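Local coordinates for protein shikimate dehydrogenase (NADP(+)) (Listeria monocytogenes, PDB 3TNL) that probably catalyses the reversible, NADPH-linked reduction of 3-dehydroshikimate to shikimate, the fourth step of chorismate biosynthesis, at residues B[143-148]-B[281-286]; B[259-264]-B[269-274]; B[41-46]-B[77-82]. All coordinates share one frame; numbering follows the deposited sequence. Where two conformers were deposited one is given.

Contact 1. Residues B[143-148]-B[281-286]; sequences RALKEA and QTLNGL. With NAD (nicotinamide-adenine-dinucleotide), chain H.
A144, L145 and A148, near the C-terminal end of helix 137-147, share one apolar partner, L283 of strand 281-283, whose CD2 methyl sits at the centre of the patch. Ahead of them R143 faces elsewhere. Its NE donates to E147 OE2 at 2.8 Å, one helical turn on; the oxygen lies in the guanidinium plane but is met on its anti side, and R143 also makes a cation-pi contact with W291. A144 points its methyl toward the strand, yet its nearest atom is the carbonyl O, 3.9 Å from L283 CD2; this O is also bonded by A148 N. L145 meets L283 obliquely, with 4.0 Å between the two CD2 methyls. A148, just past the helix, brings CB to 4.0 Å from L283 CD2 and 4.2 Å from L283 CD1, touching both branches of the fork. L283 reaches them because its CG stands anti to the backbone N (chi1 -166°). Beyond it come polar bonds: N284 OD1 takes L286 N at 3.0 Å in an Asx turn, and G285, the N-cap of helix 286-301, accepts NAD N7N on its O at 2.9 Å. The two segments therefore meet by apolar van der Waals packing, while their polar groups bond within their own segment or to neighbours, among them the R143-E147 salt bridge, the sheet pairing of L283 with V259 and D261, and G285 O with the nicotinamide carboxamide.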
loop_
_atom_site.group_PDB
_atom_site.type_symbol
_atom_site.label_atom_id
_atom_site.label_comp_id
_atom_site.label_asym_id
_atom_site.label_seq_id
_atom_site.Cartn_x
_atom_site.Cartn_y
_atom_site.Cartn_z
ATOM N N ARG B 143 -26.499 -13.397 -2.490
ATOM C CA ARG B 143 -27.025 -12.349 -1.638
ATOM C C ARG B 143 -27.809 -11.361 -2.456
ATOM O O ARG B 143 -28.893 -10.910 -2.041
ATOM C CB ARG B 143 -25.863 -11.668 -0.888
ATOM C CG ARG B 143 -26.294 -10.547 0.047
ATOM C CD ARG B 143 -27.217 -11.020 1.134
ATOM N NE ARG B 143 -27.532 -9.926 2.056
ATOM C CZ ARG B 143 -26.772 -9.549 3.089
ATOM N NH1 ARG B 143 -25.618 -10.147 3.352
ATOM N NH2 ARG B 143 -27.168 -8.549 3.864
ATOM N N ALA B 144 -27.292 -11.019 -3.639
ATOM C CA ALA B 144 -27.993 -10.071 -4.493
ATOM C C ALA B 144 -29.391 -10.607 -4.865
ATOM O O ALA B 144 -30.360 -9.864 -4.895
ATOM C CB ALA B 144 -27.148 -9.776 -5.753
ATOM N N LEU B 145 -29.505 -11.898 -5.131
ATOM C CA LEU B 145 -30.815 -12.475 -5.450
ATOM C C LEU B 145 -31.736 -12.343 -4.261
ATOM O O LEU B 145 -32.859 -11.892 -4.402
ATOM C CB LEU B 145 -30.695 -13.943 -5.849
ATOM C CG LEU B 145 -30.037 -14.297 -7.185
ATOM C CD1 LEU B 145 -29.924 -15.813 -7.284
ATOM C CD2 LEU B 145 -30.854 -13.690 -8.322
ATOM N N LYS B 146 -31.262 -12.737 -3.082
ATOM C CA LYS B 146 -32.071 -12.643 -1.870
ATOM C C LYS B 146 -32.535 -11.204 -1.607
ATOM O O LYS B 146 -33.702 -10.968 -1.270
ATOM C CB LYS B 146 -31.296 -13.205 -0.675
ATOM C CG LYS B 146 -32.139 -13.329 0.601
ATOM C CD LYS B 146 -31.340 -14.017 1.714
ATOM C CE LYS B 146 -32.081 -14.014 3.066
ATOM N NZ LYS B 146 -33.332 -14.825 3.055
ATOM N N GLU B 147 -31.643 -10.229 -1.760
ATOM C CA GLU B 147 -31.975 -8.830 -1.522
ATOM C C GLU B 147 -33.016 -8.309 -2.500
ATOM O O GLU B 147 -33.791 -7.411 -2.170
ATOM C CB GLU B 147 -30.715 -7.960 -1.560
ATOM C CG GLU B 147 -29.717 -8.246 -0.430
ATOM C CD GLU B 147 -30.153 -7.694 0.921
ATOM O OE1 GLU B 147 -30.780 -6.611 0.931
ATOM O OE2 GLU B 147 -29.828 -8.329 1.954
ATOM N N ALA B 148 -33.045 -8.872 -3.700
ATOM C CA ALA B 148 -34.006 -8.523 -4.737
ATOM C C ALA B 148 -35.332 -9.260 -4.583
ATOM O O ALA B 148 -36.245 -9.088 -5.405
ATOM C CB ALA B 148 -33.387 -8.833 -6.141
ATOM N N GLN B 281 -39.118 -11.729 -14.496
ATOM C CA GLN B 281 -38.401 -10.897 -13.532
ATOM C C GLN B 281 -36.944 -10.968 -13.984
ATOM O O GLN B 281 -36.488 -12.019 -14.421
ATOM C CB GLN B 281 -38.470 -11.498 -12.129
ATOM C CG GLN B 281 -39.833 -11.509 -11.503
ATOM C CD GLN B 281 -40.110 -10.286 -10.708
ATOM O OE1 GLN B 281 -39.697 -9.187 -11.066
ATOM N NE2 GLN B 281 -40.820 -10.457 -9.597
ATOM N N THR B 282 -36.207 -9.876 -13.836
ATOM C CA THR B 282 -34.817 -9.814 -14.270
ATOM C C THR B 282 -33.906 -9.150 -13.256
ATOM O O THR B 282 -34.320 -8.324 -12.440
ATOM C CB THR B 282 -34.647 -9.017 -15.594
ATOM O OG1 THR B 282 -35.200 -7.689 -15.408
ATOM C CG2 THR B 282 -35.370 -9.702 -16.773
ATOM N N LEU B 283 -32.638 -9.524 -13.317
ATOM C CA LEU B 283 -31.651 -8.904 -12.486
ATOM C C LEU B 283 -30.297 -8.968 -13.175
ATOM O O LEU B 283 -29.843 -10.045 -13.584
ATOM C CB LEU B 283 -31.602 -9.603 -11.131
ATOM C CG LEU B 283 -30.839 -8.848 -10.051
ATOM C CD1 LEU B 283 -31.626 -7.575 -9.684
ATOM C CD2 LEU B 283 -30.617 -9.762 -8.826
ATOM N N ASN B 284 -29.622 -7.834 -13.276
ATOM C CA ASN B 284 -28.265 -7.767 -13.831
ATOM C C ASN B 284 -27.230 -8.038 -12.741
ATOM O O ASN B 284 -27.582 -8.352 -11.608
ATOM C CB ASN B 284 -27.987 -6.442 -14.604
ATOM C CG ASN B 284 -27.870 -5.249 -13.720
ATOM O OD1 ASN B 284 -27.615 -5.365 -12.508
ATOM N ND2 ASN B 284 -28.056 -4.049 -14.319
ATOM N N GLY B 285 -25.949 -7.929 -13.084
ATOM C CA GLY B 285 -24.873 -8.283 -12.161
ATOM C C GLY B 285 -24.406 -7.222 -11.178
ATOM O O GLY B 285 -23.433 -7.463 -10.474
ATOM N N LEU B 286 -25.076 -6.089 -11.104
ATOM C CA LEU B 286 -24.611 -4.980 -10.213
ATOM C C LEU B 286 -24.633 -5.393 -8.740
ATOM O O LEU B 286 -23.655 -5.194 -8.021
ATOM C CB LEU B 286 -25.393 -3.695 -10.425
ATOM C CG LEU B 286 -24.847 -2.490 -9.639
ATOM C CD1 LEU B 286 -23.450 -2.109 -10.089
ATOM C CD2 LEU B 286 -25.783 -1.322 -9.805
HETATM P PA NAD H . -14.046 -16.733 -17.921
HETATM O O1A NAD H . -13.077 -16.271 -19.007
HETATM O O2A NAD H . -13.475 -17.392 -16.680
HETATM O O5B NAD H . -15.185 -17.659 -18.606
HETATM C C5B NAD H . -15.820 -17.357 -19.849
HETATM C C4B NAD H . -17.085 -18.210 -19.999
HETATM O O4B NAD H . -17.839 -17.734 -21.125
HETATM C C3B NAD H . -16.777 -19.649 -20.363
HETATM O O3B NAD H . -17.838 -20.480 -19.830
HETATM C C2B NAD H . -16.835 -19.691 -21.872
HETATM O O2B NAD H . -17.188 -20.967 -22.389
HETATM C C1B NAD H . -17.947 -18.701 -22.148
HETATM N N9A NAD H . -17.943 -18.037 -23.456
HETATM C C8A NAD H . -17.110 -17.033 -23.821
HETATM N N7A NAD H . -17.434 -16.614 -25.062
HETATM C C5A NAD H . -18.494 -17.328 -25.517
HETATM C C6A NAD H . -19.270 -17.380 -26.657
HETATM N N6A NAD H . -19.041 -16.540 -27.671
HETATM N N1A NAD H . -20.308 -18.242 -26.732
HETATM C C2A NAD H . -20.570 -19.101 -25.716
HETATM N N3A NAD H . -19.854 -19.117 -24.568
HETATM C C4A NAD H . -18.822 -18.256 -24.427
HETATM O O3 NAD H . -14.901 -15.437 -17.539
HETATM P PN NAD H . -15.512 -15.052 -16.103
HETATM O O1N NAD H . -14.486 -14.387 -15.218
HETATM O O2N NAD H . -16.338 -16.224 -15.569
HETATM O O5D NAD H . -16.517 -13.843 -16.456
HETATM C C5D NAD H . -17.647 -14.110 -17.278
HETATM C C4D NAD H . -18.509 -12.868 -17.167
HETATM O O4D NAD H . -18.823 -12.629 -15.783
HETATM C C3D NAD H . -17.771 -11.632 -17.655
HETATM O O3D NAD H . -18.641 -10.901 -18.525
HETATM C C2D NAD H . -17.468 -10.842 -16.392
HETATM O O2D NAD H . -17.356 -9.421 -16.627
HETATM C C1D NAD H . -18.643 -11.230 -15.502
HETATM N N1N NAD H . -18.436 -11.108 -14.057
HETATM C C2N NAD H . -19.260 -10.329 -13.333
HETATM C C3N NAD H . -19.100 -10.211 -11.956
HETATM C C7N NAD H . -20.001 -9.355 -11.126
HETATM O O7N NAD H . -19.554 -9.016 -10.031
HETATM N N7N NAD H . -21.233 -9.030 -11.574
HETATM C C4N NAD H . -18.061 -10.913 -11.326
HETATM C C5N NAD H . -17.225 -11.717 -12.096
HETATM C C6N NAD H . -17.427 -11.798 -13.473
#

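Contact 2. Residues B[259-264]-B[269-274]; sequences VSDVVY and TRLLEI. With NAD (nicotinamide-adenine-dinucleotide), chain H.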
loop_
_atom_site.group_PDB
_atom_site.type_symbol
_atom_site.label_atom_id
_atom_site.label_comp_id
_atom_site.label_asym_id
_atom_site.label_seq_id
_atom_site.Cartn_x
_atom_site.Cartn_y
_atom_site.Cartn_z
ATOM N N VAL B 259 -34.796 -14.202 -14.774
ATOM C CA VAL B 259 -33.639 -14.275 -15.683
ATOM C C VAL B 259 -32.570 -13.329 -15.119
ATOM O O VAL B 259 -32.823 -12.143 -14.859
ATOM C CB VAL B 259 -33.996 -13.947 -17.141
ATOM C CG1 VAL B 259 -32.737 -14.034 -18.013
ATOM C CG2 VAL B 259 -35.070 -14.925 -17.632
ATOM N N SER B 260 -31.390 -13.886 -14.920
ATOM C CA SER B 260 -30.275 -13.201 -14.279
ATOM C C SER B 260 -29.051 -13.138 -15.173
ATOM O O SER B 260 -28.801 -14.083 -15.909
ATOM C CB SER B 260 -29.967 -13.997 -12.993
ATOM O OG SER B 260 -28.652 -13.799 -12.523
ATOM N N ASP B 261 -28.318 -12.015 -15.166
ATOM C CA ASP B 261 -27.073 -11.926 -15.927
ATOM C C ASP B 261 -26.001 -11.412 -14.994
ATOM O O ASP B 261 -26.276 -10.546 -14.161
ATOM C CB ASP B 261 -27.256 -10.985 -17.142
ATOM C CG ASP B 261 -26.340 -11.357 -18.316
ATOM O OD1 ASP B 261 -26.849 -11.379 -19.476
ATOM O OD2 ASP B 261 -25.166 -11.691 -18.076
ATOM N N VAL B 262 -24.815 -11.992 -15.077
ATOM C CA VAL B 262 -23.663 -11.504 -14.319
ATOM C C VAL B 262 -23.169 -10.181 -14.922
ATOM O O VAL B 262 -22.524 -9.392 -14.254
ATOM C CB VAL B 262 -22.515 -12.523 -14.257
ATOM C CG1 VAL B 262 -22.940 -13.779 -13.475
ATOM C CG2 VAL B 262 -21.972 -12.833 -15.663
ATOM N N VAL B 263 -23.477 -9.935 -16.190
ATOM C CA VAL B 263 -23.080 -8.698 -16.846
ATOM C C VAL B 263 -23.903 -7.494 -16.295
ATOM O O VAL B 263 -25.103 -7.614 -16.050
ATOM C CB VAL B 263 -23.298 -8.808 -18.400
ATOM C CG1 VAL B 263 -23.042 -7.447 -19.104
ATOM C CG2 VAL B 263 -22.455 -9.961 -18.999
ATOM N N TYR B 264 -23.248 -6.355 -16.071
ATOM C CA TYR B 264 -23.938 -5.128 -15.663
ATOM C C TYR B 264 -23.490 -3.908 -16.484
ATOM O O TYR B 264 -23.987 -2.809 -16.263
ATOM C CB TYR B 264 -23.834 -4.863 -14.146
ATOM C CG TYR B 264 -22.456 -4.784 -13.599
ATOM C CD1 TYR B 264 -21.823 -3.557 -13.422
ATOM C CD2 TYR B 264 -21.752 -5.925 -13.277
ATOM C CE1 TYR B 264 -20.544 -3.495 -12.911
ATOM C CE2 TYR B 264 -20.479 -5.868 -12.784
ATOM C CZ TYR B 264 -19.879 -4.649 -12.597
ATOM O OH TYR B 264 -18.587 -4.621 -12.104
ATOM N N THR B 269 -28.405 -6.501 -20.858
ATOM C CA THR B 269 -27.935 -7.298 -21.975
ATOM C C THR B 269 -29.102 -7.681 -22.877
ATOM O O THR B 269 -30.267 -7.487 -22.514
ATOM C CB THR B 269 -27.294 -8.581 -21.555
ATOM O OG1 THR B 269 -28.234 -9.282 -20.713
ATOM C CG2 THR B 269 -25.969 -8.328 -20.805
ATOM N N ARG B 270 -28.794 -8.167 -24.082
ATOM C CA ARG B 270 -29.862 -8.609 -24.979
ATOM C C ARG B 270 -30.698 -9.687 -24.312
ATOM O O ARG B 270 -31.935 -9.676 -24.452
ATOM C CB ARG B 270 -29.321 -9.042 -26.347
ATOM C CG ARG B 270 -30.361 -9.491 -27.353
ATOM C CD ARG B 270 -31.392 -8.422 -27.657
ATOM N NE ARG B 270 -32.399 -8.978 -28.549
ATOM C CZ ARG B 270 -33.681 -8.639 -28.567
ATOM N NH1 ARG B 270 -34.499 -9.294 -29.395
ATOM N NH2 ARG B 270 -34.189 -7.743 -27.713
ATOM N N LEU B 271 -30.074 -10.619 -23.603
ATOM C CA LEU B 271 -30.839 -11.627 -22.841
ATOM C C LEU B 271 -31.861 -10.941 -21.916
ATOM O O LEU B 271 -33.001 -11.388 -21.877
ATOM C CB LEU B 271 -29.895 -12.498 -22.027
ATOM C CG LEU B 271 -30.541 -13.487 -21.054
ATOM C CD1 LEU B 271 -31.384 -14.495 -21.815
ATOM C CD2 LEU B 271 -29.456 -14.181 -20.229
ATOM N N LEU B 272 -31.430 -9.978 -21.099
ATOM C CA LEU B 272 -32.391 -9.295 -20.190
ATOM C C LEU B 272 -33.486 -8.574 -20.946
ATOM O O LEU B 272 -34.621 -8.571 -20.491
ATOM C CB LEU B 272 -31.672 -8.420 -19.163
ATOM C CG LEU B 272 -30.679 -9.183 -18.257
ATOM C CD1 LEU B 272 -30.109 -8.207 -17.186
ATOM C CD2 LEU B 272 -31.342 -10.364 -17.559
ATOM N N GLU B 273 -33.175 -7.990 -22.101
ATOM C CA GLU B 273 -34.220 -7.356 -22.898
ATOM C C GLU B 273 -35.272 -8.405 -23.306
ATOM O O GLU B 273 -36.468 -8.152 -23.206
ATOM C CB GLU B 273 -33.651 -6.718 -24.182
ATOM C CG GLU B 273 -32.738 -5.557 -24.053
ATOM C CD GLU B 273 -32.330 -4.978 -25.410
ATOM O OE1 GLU B 273 -32.829 -5.488 -26.453
ATOM O OE2 GLU B 273 -31.576 -3.956 -25.423
ATOM N N ILE B 274 -34.849 -9.542 -23.824
ATOM C CA ILE B 274 -35.760 -10.583 -24.254
ATOM C C ILE B 274 -36.572 -11.058 -23.066
ATOM O O ILE B 274 -37.787 -11.252 -23.165
ATOM C CB ILE B 274 -35.018 -11.761 -24.922
ATOM C CG1 ILE B 274 -34.336 -11.286 -26.200
ATOM C CG2 ILE B 274 -36.025 -12.856 -25.242
ATOM C CD1 ILE B 274 -33.272 -12.287 -26.745
HETATM P PA NAD H . -14.046 -16.733 -17.921
HETATM O O1A NAD H . -13.077 -16.271 -19.007
HETATM O O2A NAD H . -13.475 -17.392 -16.680
HETATM O O5B NAD H . -15.185 -17.659 -18.606
HETATM C C5B NAD H . -15.820 -17.357 -19.849
HETATM C C4B NAD H . -17.085 -18.210 -19.999
HETATM O O4B NAD H . -17.839 -17.734 -21.125
HETATM C C3B NAD H . -16.777 -19.649 -20.363
HETATM O O3B NAD H . -17.838 -20.480 -19.830
HETATM C C2B NAD H . -16.835 -19.691 -21.872
HETATM O O2B NAD H . -17.188 -20.967 -22.389
HETATM C C1B NAD H . -17.947 -18.701 -22.148
HETATM N N9A NAD H . -17.943 -18.037 -23.456
HETATM C C8A NAD H . -17.110 -17.033 -23.821
HETATM N N7A NAD H . -17.434 -16.614 -25.062
HETATM C C5A NAD H . -18.494 -17.328 -25.517
HETATM C C6A NAD H . -19.270 -17.380 -26.657
HETATM N N6A NAD H . -19.041 -16.540 -27.671
HETATM N N1A NAD H . -20.308 -18.242 -26.732
HETATM C C2A NAD H . -20.570 -19.101 -25.716
HETATM N N3A NAD H . -19.854 -19.117 -24.568
HETATM C C4A NAD H . -18.822 -18.256 -24.427
HETATM O O3 NAD H . -14.901 -15.437 -17.539
HETATM P PN NAD H . -15.512 -15.052 -16.103
HETATM O O1N NAD H . -14.486 -14.387 -15.218
HETATM O O2N NAD H . -16.338 -16.224 -15.569
HETATM O O5D NAD H . -16.517 -13.843 -16.456
HETATM C C5D NAD H . -17.647 -14.110 -17.278
HETATM C C4D NAD H . -18.509 -12.868 -17.167
HETATM O O4D NAD H . -18.823 -12.629 -15.783
HETATM C C3D NAD H . -17.771 -11.632 -17.655
HETATM O O3D NAD H . -18.641 -10.901 -18.525
HETATM C C2D NAD H . -17.468 -10.842 -16.392
HETATM O O2D NAD H . -17.356 -9.421 -16.627
HETATM C C1D NAD H . -18.643 -11.230 -15.502
HETATM N N1N NAD H . -18.436 -11.108 -14.057
HETATM C C2N NAD H . -19.260 -10.329 -13.333
HETATM C C3N NAD H . -19.100 -10.211 -11.956
HETATM C C7N NAD H . -20.001 -9.355 -11.126
HETATM O O7N NAD H . -19.554 -9.016 -10.031
HETATM N N7N NAD H . -21.233 -9.030 -11.574
HETATM C C4N NAD H . -18.061 -10.913 -11.326
HETATM C C5N NAD H . -17.225 -11.717 -12.096
HETATM C C6N NAD H . -17.427 -11.798 -13.473
HETATM O O HOH W 1 -27.015 -6.659 -18.074
#
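D261 and T269 make the polar link: T269 OG1 donates to D261 OD1 at 2.8 Å, arriving from above the carboxylate plane. The same OG1 accepts L272 N and so caps helix 270-277; its chi1 of 54° leaves it within reach of both. The other carboxylate oxygen, OD2, takes V263 N at 3.1 Å in an Asx turn and is also bonded by N232, so both oxygens are held and the group's rotation is fixed. A water bridges the segments too, donating to V263 O and accepting from T269 N. Van der Waals contacts flank these bonds. V259 CG1 lies 3.8 Å from L271 CG, L272 CD2 comes 3.6 Å from V259 O, and L272 CD1 packs on D261 CB. V263 CG1 presses on T269 CG2 at 3.5 Å, a tight carbon pair. On the cofactor side, V262 O accepts NAD N7N at 3.0 Å, and the Y264 ring presents its edge to the same nitrogen. Strand 259-261 and helix 270-274 run nearly antiparallel (164°), their axes 8.5 Å apart, as expected for the first strand and the helix of a beta-alpha-beta unit in a Rossmann-type parallel sheet, where the strand's C-terminal end meets the dinucleotide.

Contact 3. Residues B[41-46]-B[77-82]; sequences GLIATP and KELKDV
I43 places CG1 between its backbone N and carbonyl carbon (chi1 56°) and extends it with CD1 anti (chi2 174°), so the ethyl arm and the CG2 methyl go to two different residues of helix 79-88, L79 and V82. This is the packing of a beta-alpha-beta crossover in the substrate-binding domain. Helix 79-88 connects strand 67-73 to strand 93-96, which is parallel to it, and strand 38-44, which carries I43, lies between those two in the sheet. The crossover helix thus covers the strand that its connection skips. L79 has CG anti to the backbone N (chi1 -173°), which lets its end come closer to the strand than the start of the side chain suggests. Its CD1 meets I43 CD1 at 3.8 Å, the two side chains crossing at about a right angle. V82, one turn farther along the helix, points toward the strand and meets I43 tip to tip. The buried interface is small, 116 Å² with both sides summed, and rests on methyl groups. I43 is held in the sheet through backbone hydrogen bonds to N95 and S97, and its side chain also packs on W94. The adjoining L42 touches S50, a shikimate-binding residue, and A44 touches S97, inferred to bind shikimate. On the helix, D81 OD2 is hydrogen-bonded to Q84 of the second subunit, and A88 of that subunit packs on V82, so the helix lies between its own sheet and the dimer partner. The branch of V82 that does the touching is CG1, 4.0 Å from I43 CG2.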
loop_
_atom_site.group_PDB
_atom_site.type_symbol
_atom_site.label_atom_id
_atom_site.label_comp_id
_atom_site.label_asym_id
_atom_site.label_seq_id
_atom_site.Cartn_x
_atom_site.Cartn_y
_atom_site.Cartn_z
ATOM N N GLY B 41 -4.964 -4.525 -0.361
ATOM C CA GLY B 41 -4.555 -4.609 -1.760
ATOM C C GLY B 41 -5.555 -5.268 -2.691
ATOM O O GLY B 41 -6.598 -5.794 -2.279
ATOM N N LEU B 42 -5.166 -5.285 -3.955
ATOM C CA LEU B 42 -5.886 -5.956 -5.045
ATOM C C LEU B 42 -4.780 -6.369 -6.011
ATOM O O LEU B 42 -4.079 -5.500 -6.548
ATOM C CB LEU B 42 -6.927 -5.042 -5.684
ATOM C CG LEU B 42 -7.483 -5.520 -7.046
ATOM C CD1 LEU B 42 -8.128 -6.896 -6.947
ATOM C CD2 LEU B 42 -8.493 -4.544 -7.589
ATOM N N ILE B 43 -4.621 -7.664 -6.233
ATOM C CA ILE B 43 -3.540 -8.153 -7.058
ATOM C C ILE B 43 -4.072 -8.960 -8.254
ATOM O O ILE B 43 -4.738 -9.996 -8.109
ATOM C CB ILE B 43 -2.473 -8.920 -6.207
ATOM C CG1 ILE B 43 -3.088 -10.057 -5.422
ATOM C CG2 ILE B 43 -1.826 -7.949 -5.184
ATOM C CD1 ILE B 43 -2.030 -10.904 -4.689
ATOM N N ALA B 44 -3.731 -8.476 -9.448
ATOM C CA ALA B 44 -4.269 -9.018 -10.687
ATOM C C ALA B 44 -3.641 -8.268 -11.823
ATOM O O ALA B 44 -2.981 -7.242 -11.610
ATOM C CB ALA B 44 -5.789 -8.779 -10.723
ATOM N N THR B 45 -3.810 -8.781 -13.030
ATOM C CA THR B 45 -3.325 -8.045 -14.215
ATOM C C THR B 45 -4.078 -8.557 -15.432
ATOM O O THR B 45 -4.171 -9.762 -15.635
ATOM C CB THR B 45 -1.836 -8.139 -14.419
ATOM O OG1 THR B 45 -1.471 -7.276 -15.505
ATOM C CG2 THR B 45 -1.392 -9.579 -14.702
ATOM N N PRO B 46 -4.663 -7.630 -16.225
ATOM C CA PRO B 46 -4.706 -6.178 -16.045
ATOM C C PRO B 46 -5.657 -5.842 -14.911
ATOM O O PRO B 46 -6.474 -6.686 -14.530
ATOM C CB PRO B 46 -5.242 -5.674 -17.402
ATOM C CG PRO B 46 -6.104 -6.766 -17.868
ATOM C CD PRO B 46 -5.431 -8.046 -17.418
ATOM N N LYS B 77 4.431 -14.382 -12.521
ATOM C CA LYS B 77 5.834 -14.161 -12.136
ATOM C C LYS B 77 6.024 -13.431 -10.830
ATOM O O LYS B 77 7.044 -13.625 -10.162
ATOM C CB LYS B 77 6.594 -13.408 -13.242
ATOM C CG LYS B 77 8.066 -13.132 -12.920
ATOM C CD LYS B 77 8.825 -12.517 -14.097
ATOM C CE LYS B 77 10.330 -12.441 -13.801
ATOM N NZ LYS B 77 11.146 -12.041 -14.996
ATOM N N GLU B 78 5.044 -12.608 -10.466
ATOM C CA GLU B 78 5.133 -11.771 -9.269
ATOM C C GLU B 78 4.396 -12.325 -8.040
ATOM O O GLU B 78 4.689 -11.905 -6.912
ATOM C CB GLU B 78 4.529 -10.377 -9.537
ATOM C CG GLU B 78 5.210 -9.513 -10.631
ATOM C CD GLU B 78 4.819 -9.880 -12.055
ATOM O OE1 GLU B 78 3.729 -10.443 -12.283
ATOM O OE2 GLU B 78 5.634 -9.584 -12.969
ATOM N N LEU B 79 3.485 -13.271 -8.237
ATOM C CA LEU B 79 2.600 -13.683 -7.161
ATOM C C LEU B 79 3.255 -14.134 -5.867
ATOM O O LEU B 79 2.849 -13.657 -4.784
ATOM C CB LEU B 79 1.570 -14.712 -7.645
ATOM C CG LEU B 79 0.481 -15.106 -6.667
ATOM C CD1 LEU B 79 -0.417 -13.912 -6.325
ATOM C CD2 LEU B 79 -0.358 -16.237 -7.308
ATOM N N LYS B 80 4.191 -15.076 -5.949
ATOM C CA LYS B 80 4.844 -15.601 -4.754
ATOM C C LYS B 80 5.496 -14.470 -3.955
ATOM O O LYS B 80 5.274 -14.354 -2.738
ATOM C CB LYS B 80 5.902 -16.686 -5.110
ATOM C CG LYS B 80 6.568 -17.343 -3.889
ATOM C CD LYS B 80 7.556 -18.461 -4.247
ATOM C CE LYS B 80 7.999 -19.210 -2.969
ATOM N NZ LYS B 80 9.019 -20.300 -3.205
ATOM N N ASP B 81 6.291 -13.646 -4.644
ATOM C CA ASP B 81 7.003 -12.542 -4.002
ATOM C C ASP B 81 6.062 -11.522 -3.390
ATOM O O ASP B 81 6.335 -10.982 -2.329
ATOM C CB ASP B 81 7.955 -11.856 -4.997
ATOM C CG ASP B 81 9.198 -12.653 -5.307
ATOM O OD1 ASP B 81 9.515 -13.628 -4.596
ATOM O OD2 ASP B 81 9.889 -12.229 -6.273
ATOM N N VAL B 82 4.941 -11.245 -4.059
ATOM C CA VAL B 82 3.967 -10.277 -3.548
ATOM C C VAL B 82 3.314 -10.813 -2.284
ATOM O O VAL B 82 3.163 -10.073 -1.323
ATOM C CB VAL B 82 2.969 -9.889 -4.618
ATOM C CG1 VAL B 82 1.820 -9.115 -4.028
ATOM C CG2 VAL B 82 3.667 -9.043 -5.687
#

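Overall arrangement
From the N terminus, contact 3 closes first: residues 41-46 and 77-82 enclose helix 52-63 and strand 67-73, all within the substrate-binding domain. Contact 1 then opens at the end of helix 137-147 and closes on strand 281-283 after 132 intervening residues, spanning much of the dinucleotide-binding domain. Contact 2 is nested inside that long loop as a short strand-to-helix closure. Contacts 1 and 2 touch through the pairing of the neighbouring strands 258-261 and 281-283, with Q281 O 2.8 Å from V259 N, and both reach NAD. Contact 3 lies on the opposite side of the chain's centre from the other two, its own centre about 31 Å from that of contact 1 and about 32 Å from that of contact 2.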